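Local coordinates for protein negative regulator of ofd1 (PDB 3QTM) that is required for correct translation termination and directly inhibits ofd1, probably thereby stabilising the transcription factor Sre1N, which activates hypoxic gene expression, at residues F122-V133 against Y158-L169. Sequence-based numbering, arbitrary orientation.
Sequences FLALARAYLEKV and YIEKAIQYLRPL
Y129 projects from helix 119-142 as a knob into a hole formed by Y158, K161, A162 and Y165 of helix 151-170; segments 122-133 and 158-169 run nearly antiparallel (155°), consistent with the TPR-like fold of this family. Small residues allow the approach: the CA atoms of A126 and A162 lie 4.4 Å apart, and the CB of A126 presses tightly on CD2 of L166. K161 lays its aliphatic CB over one face of the Y129 ring, 3.7 Å from the centroid, while CE2 of Y165 meets that ring's edge. K132 does likewise for Y158: with CG anti to the backbone N (chi1 -179°), it sets that carbon over one face of the ring, and its NZ forms salt bridges with E98 and D102 on helix 97-110. Y165 receives CD1 of L125 squarely on one face and turns its own edge, CD1 foremost, to the face of F122 in an edge-to-face pair with planes at 63°. P168 CG also touches F122, at CE2. With an alanine in place of F122, the edge of Y165 would probably lose its aromatic partner and P168 its cover. At the hydroxyl ends, one water bridges Y129 OH (2.8 Å) and Y165 OH (2.9 Å), while Q109 NE2 also hydrogen-bonds to Y129 OH.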
loop_
_atom_site.group_PDB
_atom_site.type_symbol
_atom_site.label_atom_id
_atom_site.label_comp_id
_atom_site.label_asym_id
_atom_site.label_seq_id
_atom_site.Cartn_x
_atom_site.Cartn_y
_atom_site.Cartn_z
ATOM N N PHE A 122 -8.204 -13.218 -0.952
ATOM C CA PHE A 122 -6.771 -13.093 -0.706
ATOM C C PHE A 122 -6.431 -11.654 -0.359
ATOM O O PHE A 122 -5.606 -11.401 0.520
ATOM C CB PHE A 122 -5.952 -13.578 -1.907
ATOM C CG PHE A 122 -5.810 -15.087 -1.981
ATOM C CD1 PHE A 122 -6.617 -15.913 -1.208
ATOM C CD2 PHE A 122 -4.896 -15.669 -2.848
ATOM C CE1 PHE A 122 -6.495 -17.290 -1.275
ATOM C CE2 PHE A 122 -4.769 -17.050 -2.935
ATOM C CZ PHE A 122 -5.569 -17.865 -2.142
ATOM N N LEU A 123 -7.095 -10.715 -1.029
ATOM C CA LEU A 123 -6.852 -9.301 -0.779
ATOM C C LEU A 123 -7.355 -8.917 0.612
ATOM O O LEU A 123 -6.657 -8.223 1.346
ATOM C CB LEU A 123 -7.477 -8.415 -1.869
ATOM C CG LEU A 123 -7.387 -6.881 -1.730
ATOM C CD1 LEU A 123 -5.944 -6.377 -1.766
ATOM C CD2 LEU A 123 -8.210 -6.171 -2.808
ATOM N N ALA A 124 -8.552 -9.382 0.970
ATOM C CA ALA A 124 -9.125 -9.122 2.296
ATOM C C ALA A 124 -8.244 -9.679 3.411
ATOM O O ALA A 124 -8.065 -9.049 4.457
ATOM C CB ALA A 124 -10.528 -9.728 2.403
ATOM N N LEU A 125 -7.715 -10.880 3.186
ATOM C CA LEU A 125 -6.824 -11.514 4.145
ATOM C C LEU A 125 -5.555 -10.683 4.320
ATOM O O LEU A 125 -5.169 -10.363 5.442
ATOM C CB LEU A 125 -6.435 -12.919 3.677
ATOM C CG LEU A 125 -7.452 -14.027 3.911
ATOM C CD1 LEU A 125 -7.164 -15.213 2.975
ATOM C CD2 LEU A 125 -7.441 -14.451 5.388
ATOM N N ALA A 126 -4.908 -10.335 3.210
ATOM C CA ALA A 126 -3.677 -9.555 3.279
ATOM C C ALA A 126 -3.898 -8.220 3.996
ATOM O O ALA A 126 -3.117 -7.851 4.886
ATOM C CB ALA A 126 -3.120 -9.326 1.895
ATOM N N ARG A 127 -4.962 -7.510 3.605
ATOM C CA ARG A 127 -5.303 -6.224 4.218
ATOM C C ARG A 127 -5.474 -6.341 5.733
ATOM O O ARG A 127 -4.953 -5.526 6.486
ATOM C CB ARG A 127 -6.559 -5.635 3.565
ATOM C CG ARG A 127 -6.313 -5.195 2.120
ATOM C CD ARG A 127 -7.594 -4.807 1.374
ATOM N NE ARG A 127 -8.553 -4.082 2.216
ATOM C CZ ARG A 127 -8.421 -2.808 2.558
ATOM N NH1 ARG A 127 -7.367 -2.134 2.138
ATOM N NH2 ARG A 127 -9.333 -2.210 3.308
ATOM N N ALA A 128 -6.175 -7.375 6.184
ATOM C CA ALA A 128 -6.429 -7.530 7.611
ATOM C C ALA A 128 -5.181 -7.942 8.386
ATOM O O ALA A 128 -4.972 -7.466 9.496
ATOM C CB ALA A 128 -7.574 -8.505 7.865
ATOM N N TYR A 129 -4.358 -8.823 7.808
ATOM C CA TYR A 129 -3.121 -9.239 8.470
ATOM C C TYR A 129 -2.181 -8.042 8.618
ATOM O O TYR A 129 -1.499 -7.898 9.633
ATOM C CB TYR A 129 -2.396 -10.363 7.705
ATOM C CG TYR A 129 -3.056 -11.725 7.772
ATOM C CD1 TYR A 129 -3.477 -12.267 8.984
ATOM C CD2 TYR A 129 -3.224 -12.486 6.623
ATOM C CE1 TYR A 129 -4.080 -13.519 9.046
ATOM C CE2 TYR A 129 -3.823 -13.738 6.668
ATOM C CZ TYR A 129 -4.251 -14.245 7.875
ATOM O OH TYR A 129 -4.837 -15.485 7.902
ATOM N N LEU A 130 -2.132 -7.190 7.602
ATOM C CA LEU A 130 -1.265 -6.011 7.676
ATOM C C LEU A 130 -1.786 -4.997 8.693
ATOM O O LEU A 130 -0.987 -4.369 9.397
ATOM C CB LEU A 130 -1.049 -5.349 6.309
ATOM C CG LEU A 130 -0.171 -6.124 5.317
ATOM C CD1 LEU A 130 -0.118 -5.408 3.970
ATOM C CD2 LEU A 130 1.241 -6.348 5.871
ATOM N N GLU A 131 -3.107 -4.843 8.798
ATOM C CA GLU A 131 -3.635 -3.907 9.808
ATOM C C GLU A 131 -3.347 -4.444 11.201
ATOM O O GLU A 131 -3.105 -3.676 12.128
ATOM C CB GLU A 131 -5.131 -3.626 9.649
ATOM C CG GLU A 131 -5.468 -2.850 8.396
ATOM C CD GLU A 131 -4.821 -1.466 8.363
ATOM O OE1 GLU A 131 -4.437 -0.943 9.434
ATOM O OE2 GLU A 131 -4.702 -0.893 7.257
ATOM N N LYS A 132 -3.374 -5.768 11.342
ATOM C CA LYS A 132 -2.999 -6.401 12.600
ATOM C C LYS A 132 -1.538 -6.039 12.973
ATOM O O LYS A 132 -1.251 -5.686 14.122
ATOM C CB LYS A 132 -3.175 -7.918 12.500
ATOM C CG LYS A 132 -2.825 -8.693 13.772
ATOM C CD LYS A 132 -3.816 -8.416 14.899
ATOM C CE LYS A 132 -3.597 -9.363 16.089
ATOM N NZ LYS A 132 -4.400 -8.975 17.297
ATOM N N VAL A 133 -0.635 -6.109 11.993
ATOM C CA VAL A 133 0.775 -5.782 12.215
ATOM C C VAL A 133 0.931 -4.365 12.775
ATOM O O VAL A 133 1.654 -4.130 13.747
ATOM C CB VAL A 133 1.578 -5.884 10.903
ATOM C CG1 VAL A 133 2.897 -5.143 11.031
ATOM C CG2 VAL A 133 1.788 -7.360 10.489
ATOM N N TYR A 158 2.323 -12.539 11.148
ATOM C CA TYR A 158 1.324 -11.809 10.353
ATOM C C TYR A 158 1.891 -11.269 9.046
ATOM O O TYR A 158 1.231 -11.304 7.999
ATOM C CB TYR A 158 0.689 -10.691 11.177
ATOM C CG TYR A 158 -0.135 -11.253 12.308
ATOM C CD1 TYR A 158 -1.455 -11.629 12.105
ATOM C CD2 TYR A 158 0.421 -11.449 13.570
ATOM C CE1 TYR A 158 -2.223 -12.172 13.142
ATOM C CE2 TYR A 158 -0.328 -11.995 14.613
ATOM C CZ TYR A 158 -1.650 -12.355 14.387
ATOM O OH TYR A 158 -2.407 -12.893 15.407
ATOM N N ILE A 159 3.122 -10.779 9.107
ATOM C CA ILE A 159 3.830 -10.371 7.909
ATOM C C ILE A 159 3.886 -11.539 6.922
ATOM O O ILE A 159 3.599 -11.392 5.740
ATOM C CB ILE A 159 5.264 -9.930 8.250
ATOM C CG1 ILE A 159 5.262 -8.558 8.930
ATOM C CG2 ILE A 159 6.144 -9.925 7.007
ATOM C CD1 ILE A 159 4.696 -7.432 8.077
ATOM N N GLU A 160 4.270 -12.703 7.417
ATOM C CA GLU A 160 4.406 -13.879 6.567
ATOM C C GLU A 160 3.053 -14.305 5.972
ATOM O O GLU A 160 2.962 -14.680 4.800
ATOM C CB GLU A 160 5.046 -15.019 7.377
ATOM C CG GLU A 160 5.177 -16.334 6.634
ATOM C CD GLU A 160 5.620 -17.472 7.542
ATOM O OE1 GLU A 160 6.356 -18.363 7.070
ATOM O OE2 GLU A 160 5.236 -17.473 8.734
ATOM N N LYS A 161 1.998 -14.247 6.782
ATOM C CA LYS A 161 0.662 -14.565 6.279
ATOM C C LYS A 161 0.210 -13.562 5.231
ATOM O O LYS A 161 -0.427 -13.935 4.247
ATOM C CB LYS A 161 -0.370 -14.665 7.407
ATOM C CG LYS A 161 -0.262 -15.962 8.215
ATOM C CD LYS A 161 -1.600 -16.323 8.847
ATOM C CE LYS A 161 -1.484 -17.503 9.813
ATOM N NZ LYS A 161 -0.990 -17.077 11.162
ATOM N N ALA A 162 0.538 -12.287 5.430
ATOM C CA ALA A 162 0.167 -11.284 4.439
ATOM C C ALA A 162 0.830 -11.621 3.098
ATOM O O ALA A 162 0.172 -11.670 2.056
ATOM C CB ALA A 162 0.579 -9.897 4.906
ATOM N N ILE A 163 2.141 -11.845 3.139
ATOM C CA ILE A 163 2.902 -12.163 1.936
ATOM C C ILE A 163 2.374 -13.418 1.246
ATOM O O ILE A 163 2.336 -13.492 0.028
ATOM C CB ILE A 163 4.398 -12.345 2.261
ATOM C CG1 ILE A 163 4.987 -11.023 2.748
ATOM C CG2 ILE A 163 5.177 -12.870 1.032
ATOM C CD1 ILE A 163 6.357 -11.167 3.371
ATOM N N GLN A 164 1.953 -14.397 2.033
ATOM C CA GLN A 164 1.404 -15.629 1.478
ATOM C C GLN A 164 0.203 -15.334 0.561
ATOM O O GLN A 164 0.061 -15.935 -0.502
ATOM C CB GLN A 164 1.022 -16.603 2.607
ATOM C CG GLN A 164 0.233 -17.827 2.149
ATOM C CD GLN A 164 -0.314 -18.659 3.304
ATOM O OE1 GLN A 164 -0.016 -18.411 4.473
ATOM N NE2 GLN A 164 -1.127 -19.648 2.975
ATOM N N TYR A 165 -0.656 -14.396 0.951
ATOM C CA TYR A 165 -1.812 -14.114 0.112
ATOM C C TYR A 165 -1.576 -13.031 -0.940
ATOM O O TYR A 165 -2.265 -13.004 -1.953
ATOM C CB TYR A 165 -3.055 -13.853 0.955
ATOM C CG TYR A 165 -3.413 -15.082 1.759
ATOM C CD1 TYR A 165 -4.020 -16.183 1.153
ATOM C CD2 TYR A 165 -3.097 -15.165 3.109
ATOM C CE1 TYR A 165 -4.329 -17.314 1.878
ATOM C CE2 TYR A 165 -3.400 -16.301 3.844
ATOM C CZ TYR A 165 -4.010 -17.366 3.222
ATOM O OH TYR A 165 -4.305 -18.479 3.954
ATOM N N LEU A 166 -0.583 -12.170 -0.728
ATOM C CA LEU A 166 -0.262 -11.155 -1.725
ATOM C C LEU A 166 0.445 -11.761 -2.945
ATOM O O LEU A 166 0.228 -11.339 -4.085
ATOM C CB LEU A 166 0.601 -10.056 -1.122
ATOM C CG LEU A 166 -0.054 -9.141 -0.076
ATOM C CD1 LEU A 166 0.999 -8.294 0.627
ATOM C CD2 LEU A 166 -1.116 -8.260 -0.714
ATOM N N ARG A 167 1.289 -12.751 -2.702
ATOM C CA ARG A 167 2.110 -13.315 -3.771
ATOM C C ARG A 167 1.265 -13.805 -4.947
ATOM O O ARG A 167 1.534 -13.450 -6.083
ATOM C CB ARG A 167 3.025 -14.422 -3.228
ATOM C CG ARG A 167 3.904 -15.065 -4.289
ATOM C CD ARG A 167 4.674 -16.255 -3.726
ATOM N NE ARG A 167 5.445 -15.888 -2.539
ATOM C CZ ARG A 167 6.594 -15.230 -2.586
ATOM N NH1 ARG A 167 7.096 -14.859 -3.757
ATOM N NH2 ARG A 167 7.236 -14.938 -1.464
ATOM N N PRO A 168 0.222 -14.605 -4.679
ATOM C CA PRO A 168 -0.649 -15.010 -5.791
ATOM C C PRO A 168 -1.267 -13.819 -6.524
ATOM O O PRO A 168 -1.406 -13.882 -7.746
ATOM C CB PRO A 168 -1.763 -15.820 -5.104
ATOM C CG PRO A 168 -1.190 -16.268 -3.814
ATOM C CD PRO A 168 -0.147 -15.256 -3.408
ATOM N N LEU A 169 -1.651 -12.769 -5.795
ATOM C CA LEU A 169 -2.326 -11.623 -6.410
ATOM C C LEU A 169 -1.401 -10.886 -7.356
ATOM O O LEU A 169 -1.848 -10.280 -8.327
ATOM C CB LEU A 169 -2.816 -10.631 -5.348
ATOM C CG LEU A 169 -3.846 -11.152 -4.354
ATOM C CD1 LEU A 169 -4.137 -10.076 -3.332
ATOM C CD2 LEU A 169 -5.125 -11.587 -5.068
HETATM O O HOH W 1 -4.423 -18.060 6.802
#